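Local coordinates for pyrrolidone-carboxylate peptidase (Deinococcus radiodurans R1, PDB 5Z48), which probably removes N-terminal pyroglutamyl (5-oxoprolyl) groups from peptides as a cysteine peptidase of the C15 family, and forms a homotetramer, at residues Val47-Gly53 and Tyr144-Val149; Val87-Asp91 and Tyr102-Ile107; Ala111-Ala117 and Tyr151-His155. All blocks are in the same frame, centred on the assembly; numbering follows the deposited sequence.

Contact 1 (Val47-Gly53 and Tyr144-Val149). With PCA (pyroglutamic acid), chain I.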
loop_
_atom_site.group_PDB
_atom_site.type_symbol
_atom_site.label_atom_id
_atom_site.label_comp_id
_atom_site.label_asym_id
_atom_site.label_seq_id
_atom_site.Cartn_x
_atom_site.Cartn_y
_atom_site.Cartn_z
ATOM N N VAL B 47 -12.193 -23.910 -7.218
ATOM C CA VAL B 47 -10.862 -23.392 -6.842
ATOM C C VAL B 47 -10.031 -24.565 -6.347
ATOM O O VAL B 47 -9.761 -24.712 -5.148
ATOM C CB VAL B 47 -10.960 -22.267 -5.802
ATOM C CG1 VAL B 47 -9.597 -21.636 -5.593
ATOM C CG2 VAL B 47 -11.855 -21.176 -6.329
ATOM N N GLU B 48 -9.642 -25.427 -7.273
ATOM C CA GLU B 48 -8.863 -26.615 -6.978
ATOM C C GLU B 48 -8.315 -27.030 -8.333
ATOM O O GLU B 48 -9.126 -27.225 -9.265
ATOM C CB GLU B 48 -9.739 -27.718 -6.358
ATOM C CG GLU B 48 -8.945 -28.928 -5.817
ATOM C CD GLU B 48 -8.494 -29.829 -6.951
ATOM O OE1 GLU B 48 -7.268 -29.968 -7.142
ATOM O OE2 GLU B 48 -9.384 -30.368 -7.670
ATOM N N PRO B 49 -6.989 -27.133 -8.506
ATOM C CA PRO B 49 -6.437 -27.207 -9.878
ATOM C C PRO B 49 -6.781 -28.464 -10.647
ATOM O O PRO B 49 -7.030 -28.361 -11.854
ATOM C CB PRO B 49 -4.917 -27.099 -9.676
ATOM C CG PRO B 49 -4.716 -27.528 -8.215
ATOM C CD PRO B 49 -5.920 -27.008 -7.491
ATOM N N HIS B 50 -6.810 -29.632 -10.009
ATOM C CA HIS B 50 -7.088 -30.848 -10.770
ATOM C C HIS B 50 -8.488 -30.801 -11.354
ATOM O O HIS B 50 -8.682 -31.032 -12.557
ATOM C CB HIS B 50 -6.893 -32.070 -9.892
ATOM C CG HIS B 50 -5.487 -32.201 -9.406
ATOM N ND1 HIS B 50 -4.410 -32.163 -10.266
ATOM C CD2 HIS B 50 -4.973 -32.294 -8.157
ATOM C CE1 HIS B 50 -3.292 -32.274 -9.570
ATOM N NE2 HIS B 50 -3.604 -32.359 -8.289
ATOM N N ALA B 51 -9.472 -30.443 -10.533
ATOM C CA ALA B 51 -10.843 -30.414 -11.038
ATOM C C ALA B 51 -11.057 -29.244 -11.993
ATOM O O ALA B 51 -11.809 -29.360 -12.973
ATOM C CB ALA B 51 -11.838 -30.359 -9.879
ATOM N N ALA B 52 -10.418 -28.097 -11.717
ATOM C CA ALA B 52 -10.565 -26.956 -12.615
ATOM C C ALA B 52 -9.964 -27.265 -13.985
ATOM O O ALA B 52 -10.571 -26.941 -15.016
ATOM C CB ALA B 52 -9.934 -25.704 -12.002
ATOM N N GLY B 53 -8.795 -27.919 -14.021
ATOM C CA GLY B 53 -8.216 -28.298 -15.295
ATOM C C GLY B 53 -9.081 -29.277 -16.069
ATOM O O GLY B 53 -9.234 -29.140 -17.294
ATOM N N TYR B 144 -1.344 -19.412 -8.042
ATOM C CA TYR B 144 -2.465 -20.133 -7.458
ATOM C C TYR B 144 -3.362 -20.643 -8.592
ATOM O O TYR B 144 -2.865 -20.922 -9.677
ATOM C CB TYR B 144 -3.172 -19.198 -6.471
ATOM C CG TYR B 144 -4.218 -19.740 -5.482
ATOM C CD1 TYR B 144 -4.003 -20.845 -4.644
ATOM C CD2 TYR B 144 -5.407 -19.054 -5.338
ATOM C CE1 TYR B 144 -4.968 -21.252 -3.710
ATOM C CE2 TYR B 144 -6.379 -19.453 -4.410
ATOM C CZ TYR B 144 -6.153 -20.541 -3.592
ATOM O OH TYR B 144 -7.115 -20.909 -2.673
ATOM N N VAL B 145 -4.658 -20.791 -8.360
ATOM C CA VAL B 145 -5.469 -21.547 -9.324
ATOM C C VAL B 145 -5.776 -20.717 -10.575
ATOM O O VAL B 145 -5.902 -21.291 -11.670
ATOM C CB VAL B 145 -6.751 -22.101 -8.647
ATOM C CG1 VAL B 145 -7.478 -23.124 -9.566
ATOM C CG2 VAL B 145 -6.441 -22.836 -7.335
ATOM N N CYS B 146 -5.876 -19.371 -10.475
ATOM C CA CYS B 146 -6.097 -18.556 -11.675
ATOM C C CYS B 146 -4.927 -18.672 -12.643
ATOM O O CYS B 146 -5.109 -18.890 -13.838
ATOM C CB CYS B 146 -6.298 -17.083 -11.293
ATOM S SG CYS B 146 -7.880 -16.818 -10.380
ATOM N N ASN B 147 -3.702 -18.525 -12.141
ATOM C CA ASN B 147 -2.563 -18.756 -13.016
ATOM C C ASN B 147 -2.582 -20.154 -13.611
ATOM O O ASN B 147 -2.285 -20.340 -14.805
ATOM C CB ASN B 147 -1.284 -18.573 -12.218
ATOM C CG ASN B 147 -0.050 -18.910 -13.047
ATOM O OD1 ASN B 147 0.379 -18.079 -13.874
ATOM N ND2 ASN B 147 0.499 -20.098 -12.855
ATOM N N PHE B 148 -2.905 -21.161 -12.789
ATOM C CA PHE B 148 -2.940 -22.542 -13.270
ATOM C C PHE B 148 -3.856 -22.674 -14.481
ATOM O O PHE B 148 -3.461 -23.301 -15.473
ATOM C CB PHE B 148 -3.362 -23.487 -12.145
ATOM C CG PHE B 148 -3.630 -24.888 -12.609
ATOM C CD1 PHE B 148 -4.909 -25.255 -13.065
ATOM C CD2 PHE B 148 -2.593 -25.800 -12.654
ATOM C CE1 PHE B 148 -5.148 -26.545 -13.535
ATOM C CE2 PHE B 148 -2.834 -27.109 -13.118
ATOM C CZ PHE B 148 -4.107 -27.454 -13.567
ATOM N N VAL B 149 -5.077 -22.096 -14.432
ATOM C CA VAL B 149 -5.998 -22.333 -15.551
ATOM C C VAL B 149 -5.579 -21.534 -16.778
ATOM O O VAL B 149 -5.824 -21.970 -17.921
ATOM C CB VAL B 149 -7.478 -22.087 -15.179
ATOM C CG1 VAL B 149 -7.994 -23.096 -14.133
ATOM C CG2 VAL B 149 -7.770 -20.635 -14.736
HETATM N N PCA I . -8.790 -15.972 -7.408
HETATM C CA PCA I . -7.762 -16.936 -7.028
HETATM C CB PCA I . -8.347 -18.344 -7.234
HETATM C CG PCA I . -9.824 -18.190 -7.600
HETATM C CD PCA I . -9.984 -16.698 -7.747
HETATM O OE PCA I . -11.051 -16.190 -8.108
HETATM C C PCA I . -6.462 -16.657 -7.808
HETATM O O PCA I . -5.673 -17.548 -8.140
HETATM O OXT PCA I . -6.181 -15.481 -8.173
#
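Pro49 lays its ring carbon CB squarely over the Phe148 ring, 3.7 Å from the ring centroid and only 4° off the normal, a CH-pi contact made at the first turn of each helix. Phe148 reaches this position because its CG is anti to the backbone N (chi1 171°), which carries the ring out from helix 145-159 toward helix 49-63, while Gly53 N comes to the ring's edge. One turn nearer the ligand, Val145 and Val47 cross obliquely, and their methyls Val145 CG2 and Val47 CG1 meet at 3.8 Å. Val145 CG2 also lies over the centre of the Tyr144 ring. Ala52 CB packs against Val149 CG1 farther along. The axes of the short helical segments approach to 10.0 Å and are inclined at 37°. Glu48 turns away from this apolar seam and N-caps its own helix, its carboxylate accepting from His50 N and Ala51 N. Val47 CG1 also meets the ligand's CB, and Val47 CG2 faces pyroglutamate CG at 3.8 Å. Tyr144 offers its ring edge to the ligand's O, its hydroxyl being held by Pro95 O. One backbone bond from the helix start, Cys146 N to pyroglutamate O at 3.0 Å, holds this carboxylate oxygen; Leu73 O, His171 NE2 and Asn20 ND2 hold the ligand further. A cysteine at a helix N-terminus beside the bound acid is consistent with the nucleophile site of a C15 peptidase.

Contact 2 (Val87-Asp91 and Tyr102-Ile107)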
loop_
_atom_site.group_PDB
_atom_site.type_symbol
_atom_site.label_atom_id
_atom_site.label_comp_id
_atom_site.label_asym_id
_atom_site.label_seq_id
_atom_site.Cartn_x
_atom_site.Cartn_y
_atom_site.Cartn_z
ATOM N N VAL B 87 2.411 -18.823 -15.907
ATOM C CA VAL B 87 3.681 -19.479 -15.590
ATOM C C VAL B 87 3.423 -20.925 -15.169
ATOM O O VAL B 87 2.452 -21.215 -14.460
ATOM C CB VAL B 87 4.405 -18.702 -14.476
ATOM C CG1 VAL B 87 5.649 -19.442 -13.999
ATOM C CG2 VAL B 87 4.768 -17.290 -14.949
ATOM N N GLY B 88 4.282 -21.830 -15.629
ATOM C CA GLY B 88 4.087 -23.274 -15.432
ATOM C C GLY B 88 4.495 -23.773 -14.055
ATOM O O GLY B 88 5.176 -24.801 -13.940
ATOM N N VAL B 89 4.105 -23.060 -13.013
ATOM C CA VAL B 89 4.437 -23.434 -11.639
ATOM C C VAL B 89 3.205 -23.251 -10.754
ATOM O O VAL B 89 2.452 -22.276 -10.904
ATOM C CB VAL B 89 5.621 -22.615 -11.069
ATOM C CG1 VAL B 89 5.917 -23.002 -9.621
ATOM C CG2 VAL B 89 6.896 -22.786 -11.928
ATOM N N MET B 90 3.029 -24.185 -9.817
ATOM C CA MET B 90 2.033 -24.107 -8.748
ATOM C C MET B 90 2.755 -23.830 -7.431
ATOM O O MET B 90 3.542 -24.665 -6.963
ATOM C CB MET B 90 1.235 -25.409 -8.647
ATOM C CG MET B 90 0.607 -25.782 -9.972
ATOM S SD MET B 90 0.113 -27.488 -10.153
ATOM C CE MET B 90 -1.367 -27.623 -9.159
ATOM N N ASP B 91 2.430 -22.698 -6.807
ATOM C CA ASP B 91 3.009 -22.366 -5.504
ATOM C C ASP B 91 1.958 -21.591 -4.736
ATOM O O ASP B 91 1.679 -20.426 -5.056
ATOM C CB ASP B 91 4.308 -21.572 -5.634
ATOM C CG ASP B 91 5.032 -21.487 -4.314
ATOM O OD1 ASP B 91 5.731 -22.434 -3.934
ATOM O OD2 ASP B 91 4.910 -20.445 -3.637
ATOM N N TYR B 102 0.700 -26.536 -2.882
ATOM C CA TYR B 102 1.791 -26.957 -3.740
ATOM C C TYR B 102 2.937 -25.984 -3.519
ATOM O O TYR B 102 2.693 -24.788 -3.309
ATOM C CB TYR B 102 1.374 -26.954 -5.232
ATOM C CG TYR B 102 0.206 -27.876 -5.489
ATOM C CD1 TYR B 102 -1.097 -27.424 -5.311
ATOM C CD2 TYR B 102 0.401 -29.173 -5.912
ATOM C CE1 TYR B 102 -2.169 -28.262 -5.515
ATOM C CE2 TYR B 102 -0.691 -30.022 -6.123
ATOM C CZ TYR B 102 -1.956 -29.548 -5.929
ATOM O OH TYR B 102 -3.013 -30.400 -6.141
ATOM N N ARG B 103 4.170 -26.509 -3.539
ATOM C CA ARG B 103 5.388 -25.717 -3.350
ATOM C C ARG B 103 6.292 -25.909 -4.578
ATOM O O ARG B 103 6.777 -27.015 -4.827
ATOM C CB ARG B 103 6.085 -26.138 -2.053
ATOM C CG ARG B 103 7.274 -25.243 -1.651
ATOM C CD ARG B 103 6.869 -24.169 -0.620
ATOM N NE ARG B 103 5.795 -23.300 -1.133
ATOM C CZ ARG B 103 4.592 -23.157 -0.587
ATOM N NH1 ARG B 103 4.254 -23.798 0.538
ATOM N NH2 ARG B 103 3.728 -22.325 -1.137
ATOM N N ASP B 104 6.503 -24.828 -5.362
ATOM C CA ASP B 104 7.459 -24.845 -6.475
ATOM C C ASP B 104 7.198 -25.993 -7.452
ATOM O O ASP B 104 8.127 -26.598 -7.989
ATOM C CB ASP B 104 8.904 -24.922 -5.962
ATOM C CG ASP B 104 9.225 -23.835 -4.969
ATOM O OD1 ASP B 104 8.711 -22.698 -5.169
ATOM O OD2 ASP B 104 9.987 -24.118 -4.021
ATOM N N GLN B 105 5.914 -26.279 -7.727
ATOM C CA GLN B 105 5.579 -27.509 -8.450
ATOM C C GLN B 105 5.367 -27.229 -9.935
ATOM O O GLN B 105 4.463 -26.453 -10.286
ATOM C CB GLN B 105 4.331 -28.138 -7.837
ATOM C CG GLN B 105 3.903 -29.443 -8.485
ATOM C CD GLN B 105 4.855 -30.603 -8.213
ATOM O OE1 GLN B 105 5.507 -30.675 -7.167
ATOM N NE2 GLN B 105 4.986 -31.485 -9.196
ATOM N N PRO B 106 6.142 -27.837 -10.840
ATOM C CA PRO B 106 5.881 -27.646 -12.275
ATOM C C PRO B 106 4.514 -28.191 -12.657
ATOM O O PRO B 106 4.089 -29.251 -12.194
ATOM C CB PRO B 106 7.008 -28.423 -12.963
ATOM C CG PRO B 106 8.141 -28.456 -11.882
ATOM C CD PRO B 106 7.365 -28.617 -10.584
ATOM N N ILE B 107 3.817 -27.452 -13.524
ATOM C CA ILE B 107 2.472 -27.886 -13.902
ATOM C C ILE B 107 2.533 -29.096 -14.828
ATOM O O ILE B 107 1.757 -30.045 -14.684
ATOM C CB ILE B 107 1.697 -26.714 -14.539
ATOM C CG1 ILE B 107 1.367 -25.667 -13.469
ATOM C CG2 ILE B 107 0.442 -27.237 -15.246
ATOM C CD1 ILE B 107 0.635 -24.380 -14.001
#
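Met90 packs against both Tyr102 and Ile107 on the buried side of this short antiparallel pairing. In the conformer given here its chain bends at chi3 (75°), bringing Met90 CE over the centre of the Tyr102 ring, 3.6 Å from the centroid, with SD higher above the same face in a Met-aromatic contact. Met90 CG presses on Ile107 CG1, also at 3.6 Å; Phe148 of helix 145-159 covers both residues. Backbone bonds lock the register: Met90 N to Gln105 O at 2.7 Å, Gln105 N to Met90 O, and Ile107 N to Gly88 O. The outer rim is looser: Gln105 leaves on Met90's face, but its end leads away. Val89 and Pro106 occupy the other face, Val89 packing on Arg84 of the second subunit. Asp91 OD1 takes Asp104 N on its anti lone pair and forms a salt bridge with Arg103 NE, which comes from the syn side but 33° out of the carboxylate plane. Arg103 NH2 bonds to Phe92 O and only weakly to Asp91 OD2. Asp104 OD1 lies close to Asp91 OD1, but salt bridges from Arg84 and Arg122 of the second subunit probably offset the like charges. Asp104 and Gln105 both face Met90, forming a G1 beta bulge at the subunit interface.

Contact 3 (Ala111-Ala117 and Tyr151-His155); sequences APAAYLA and YHALH
Tyr115 leaves strand 114-116 pointing at helix 145-159 and is in contact with it from CB to hydroxyl. With chi1 at -75°, CG lies anti to the carbonyl carbon, and the ring runs along the helix surface past Leu154, whose side chain slides by in the opposite direction. Tyr115 CB meets Leu154 CB and, at 3.6 Å, Leu154 CD1. CG still rests on Leu154 CB, and beyond it the ring meets its neighbours in two ways. Tyr151 lies at the CD1 edge, where Tyr115 CD1 points into the face of the Tyr151 ring, 3.6 Å from Tyr151 CE2, while Leu154 CB and His155 CA come over one face, near CD2 and CE2 respectively. On the CD1 side the next carbon, CE1, shifts the contact to His155, reaching its CB and ND1. The helix backbone itself, Leu154 C and His155 N, covers one ring face over its centre. At the tip, Tyr115 OH and His155 ND1 share a hydrogen bond of 2.7 Å in which either may be the donor.

The rings of Tyr115 and Tyr151 form a T-shaped pair, centroids 5.2 Å apart and planes at 73°. His155 completes an aromatic cluster joining strand 114-116, which pairs antiparallel with strand 80-90, to helix 145-159 in an alpha/beta fold. The strand crosses the helix at 75°, and Ala114 meets its counterpart Ala114 of the second subunit.

Tyr151 has its CG anti to the backbone N, which sends the hydroxyl under the turn before the strand. There Tyr151 OH donates to Pro112 O at 2.6 Å, in the carbonyl plane and on a lone pair, and Ala111 CB lies 3.3 Å from Tyr151 OH.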
loop_
_atom_site.group_PDB
_atom_site.type_symbol
_atom_site.label_atom_id
_atom_site.label_comp_id
_atom_site.label_asym_id
_atom_site.label_seq_id
_atom_site.Cartn_x
_atom_site.Cartn_y
_atom_site.Cartn_z
ATOM N N ALA B 111 7.184 -29.203 -20.757
ATOM C CA ALA B 111 6.405 -28.163 -21.411
ATOM C C ALA B 111 7.062 -26.814 -21.160
ATOM O O ALA B 111 7.953 -26.700 -20.305
ATOM C CB ALA B 111 4.949 -28.167 -20.901
ATOM N N PRO B 112 6.636 -25.756 -21.874
ATOM C CA PRO B 112 7.287 -24.447 -21.690
ATOM C C PRO B 112 7.169 -23.919 -20.269
ATOM O O PRO B 112 6.191 -24.166 -19.554
ATOM C CB PRO B 112 6.536 -23.526 -22.669
ATOM C CG PRO B 112 6.074 -24.507 -23.792
ATOM C CD PRO B 112 5.669 -25.722 -23.000
ATOM N N ALA B 113 8.161 -23.104 -19.891
ATOM C CA ALA B 113 8.110 -22.425 -18.600
ATOM C C ALA B 113 6.897 -21.517 -18.464
ATOM O O ALA B 113 6.412 -21.283 -17.342
ATOM C CB ALA B 113 9.391 -21.611 -18.402
ATOM N N ALA B 114 6.414 -20.957 -19.579
ATOM C CA ALA B 114 5.290 -20.049 -19.543
ATOM C C ALA B 114 4.630 -19.993 -20.916
ATOM O O ALA B 114 5.213 -20.393 -21.928
ATOM C CB ALA B 114 5.737 -18.648 -19.135
ATOM N N TYR B 115 3.397 -19.452 -20.929
ATOM C CA TYR B 115 2.706 -19.063 -22.158
ATOM C C TYR B 115 2.273 -17.607 -22.051
ATOM O O TYR B 115 1.703 -17.207 -21.030
ATOM C CB TYR B 115 1.462 -19.960 -22.400
ATOM C CG TYR B 115 1.776 -21.326 -22.891
ATOM C CD1 TYR B 115 2.011 -22.407 -22.008
ATOM C CD2 TYR B 115 1.815 -21.594 -24.257
ATOM C CE1 TYR B 115 2.270 -23.681 -22.480
ATOM C CE2 TYR B 115 2.072 -22.871 -24.741
ATOM C CZ TYR B 115 2.308 -23.921 -23.851
ATOM O OH TYR B 115 2.557 -25.157 -24.361
ATOM N N LEU B 116 2.548 -16.805 -23.079
ATOM C CA LEU B 116 1.947 -15.471 -23.134
ATOM C C LEU B 116 0.468 -15.565 -23.504
ATOM O O LEU B 116 0.073 -16.309 -24.411
ATOM C CB LEU B 116 2.703 -14.583 -24.135
ATOM C CG LEU B 116 4.192 -14.386 -23.851
ATOM C CD1 LEU B 116 4.748 -13.484 -24.965
ATOM C CD2 LEU B 116 4.319 -13.760 -22.474
ATOM N N ALA B 117 -0.351 -14.752 -22.829
ATOM C CA ALA B 117 -1.751 -14.638 -23.230
ATOM C C ALA B 117 -1.831 -14.144 -24.667
ATOM O O ALA B 117 -0.994 -13.344 -25.123
ATOM C CB ALA B 117 -2.465 -13.647 -22.301
ATOM N N TYR B 151 -2.345 -20.951 -17.712
ATOM C CA TYR B 151 -1.342 -21.815 -18.326
ATOM C C TYR B 151 -2.004 -23.037 -18.953
ATOM O O TYR B 151 -1.676 -23.424 -20.088
ATOM C CB TYR B 151 -0.296 -22.222 -17.274
ATOM C CG TYR B 151 0.815 -23.071 -17.830
ATOM C CD1 TYR B 151 0.662 -24.447 -18.015
ATOM C CD2 TYR B 151 2.044 -22.504 -18.178
ATOM C CE1 TYR B 151 1.676 -25.227 -18.568
ATOM C CE2 TYR B 151 3.088 -23.266 -18.701
ATOM C CZ TYR B 151 2.900 -24.631 -18.909
ATOM O OH TYR B 151 3.905 -25.407 -19.450
ATOM N N HIS B 152 -2.903 -23.686 -18.209
ATOM C CA HIS B 152 -3.558 -24.900 -18.707
ATOM C C HIS B 152 -4.270 -24.649 -20.037
ATOM O O HIS B 152 -4.147 -25.452 -20.983
ATOM C CB HIS B 152 -4.541 -25.387 -17.651
ATOM C CG HIS B 152 -5.294 -26.603 -18.049
ATOM N ND1 HIS B 152 -4.888 -27.876 -17.697
ATOM C CD2 HIS B 152 -6.433 -26.751 -18.765
ATOM C CE1 HIS B 152 -5.753 -28.755 -18.179
ATOM N NE2 HIS B 152 -6.683 -28.099 -18.851
ATOM N N ALA B 153 -5.036 -23.562 -20.130
ATOM C CA ALA B 153 -5.791 -23.313 -21.358
ATOM C C ALA B 153 -4.857 -23.001 -22.524
ATOM O O ALA B 153 -5.074 -23.500 -23.646
ATOM C CB ALA B 153 -6.778 -22.165 -21.129
ATOM N N LEU B 154 -3.830 -22.172 -22.303
ATOM C CA LEU B 154 -2.935 -21.822 -23.405
ATOM C C LEU B 154 -2.195 -23.055 -23.910
ATOM O O LEU B 154 -2.034 -23.241 -25.120
ATOM C CB LEU B 154 -1.974 -20.713 -22.952
ATOM C CG LEU B 154 -2.638 -19.356 -22.762
ATOM C CD1 LEU B 154 -1.711 -18.415 -21.951
ATOM C CD2 LEU B 154 -2.960 -18.705 -24.127
ATOM N N HIS B 155 -1.769 -23.929 -22.984
ATOM C CA HIS B 155 -1.077 -25.162 -23.358
ATOM C C HIS B 155 -1.993 -26.083 -24.161
ATOM O O HIS B 155 -1.584 -26.608 -25.209
ATOM C CB HIS B 155 -0.603 -25.874 -22.091
ATOM C CG HIS B 155 0.160 -27.132 -22.365
ATOM N ND1 HIS B 155 1.410 -27.124 -22.942
ATOM C CD2 HIS B 155 -0.132 -28.430 -22.112
ATOM C CE1 HIS B 155 1.852 -28.368 -23.052
ATOM N NE2 HIS B 155 0.934 -29.183 -22.559
#

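Helix 145-159 supplies a segment to contacts 1 and 3 and packs against contact 2. Its start enters contact 1 and residues 151-155 contact 3, while Phe148 and Tyr151 lie against contact 2. The centres of the contacts are about 11 to 13 Å apart. Contact 2 falls between the two segments of contact 1 in sequence and closes before contact 3 opens, whereas the segments of contacts 1 and 3 alternate. Strand 80-90 joins contacts 2 and 3 within one mixed sheet through Gly88 N and Ala113 O, 2.8 Å apart, and Asn147 ND2 reaches Val87 O from contact 1. The pyroglutamate pocket at the helix start is thus connected through one helix and sheet to residues that meet the second subunit.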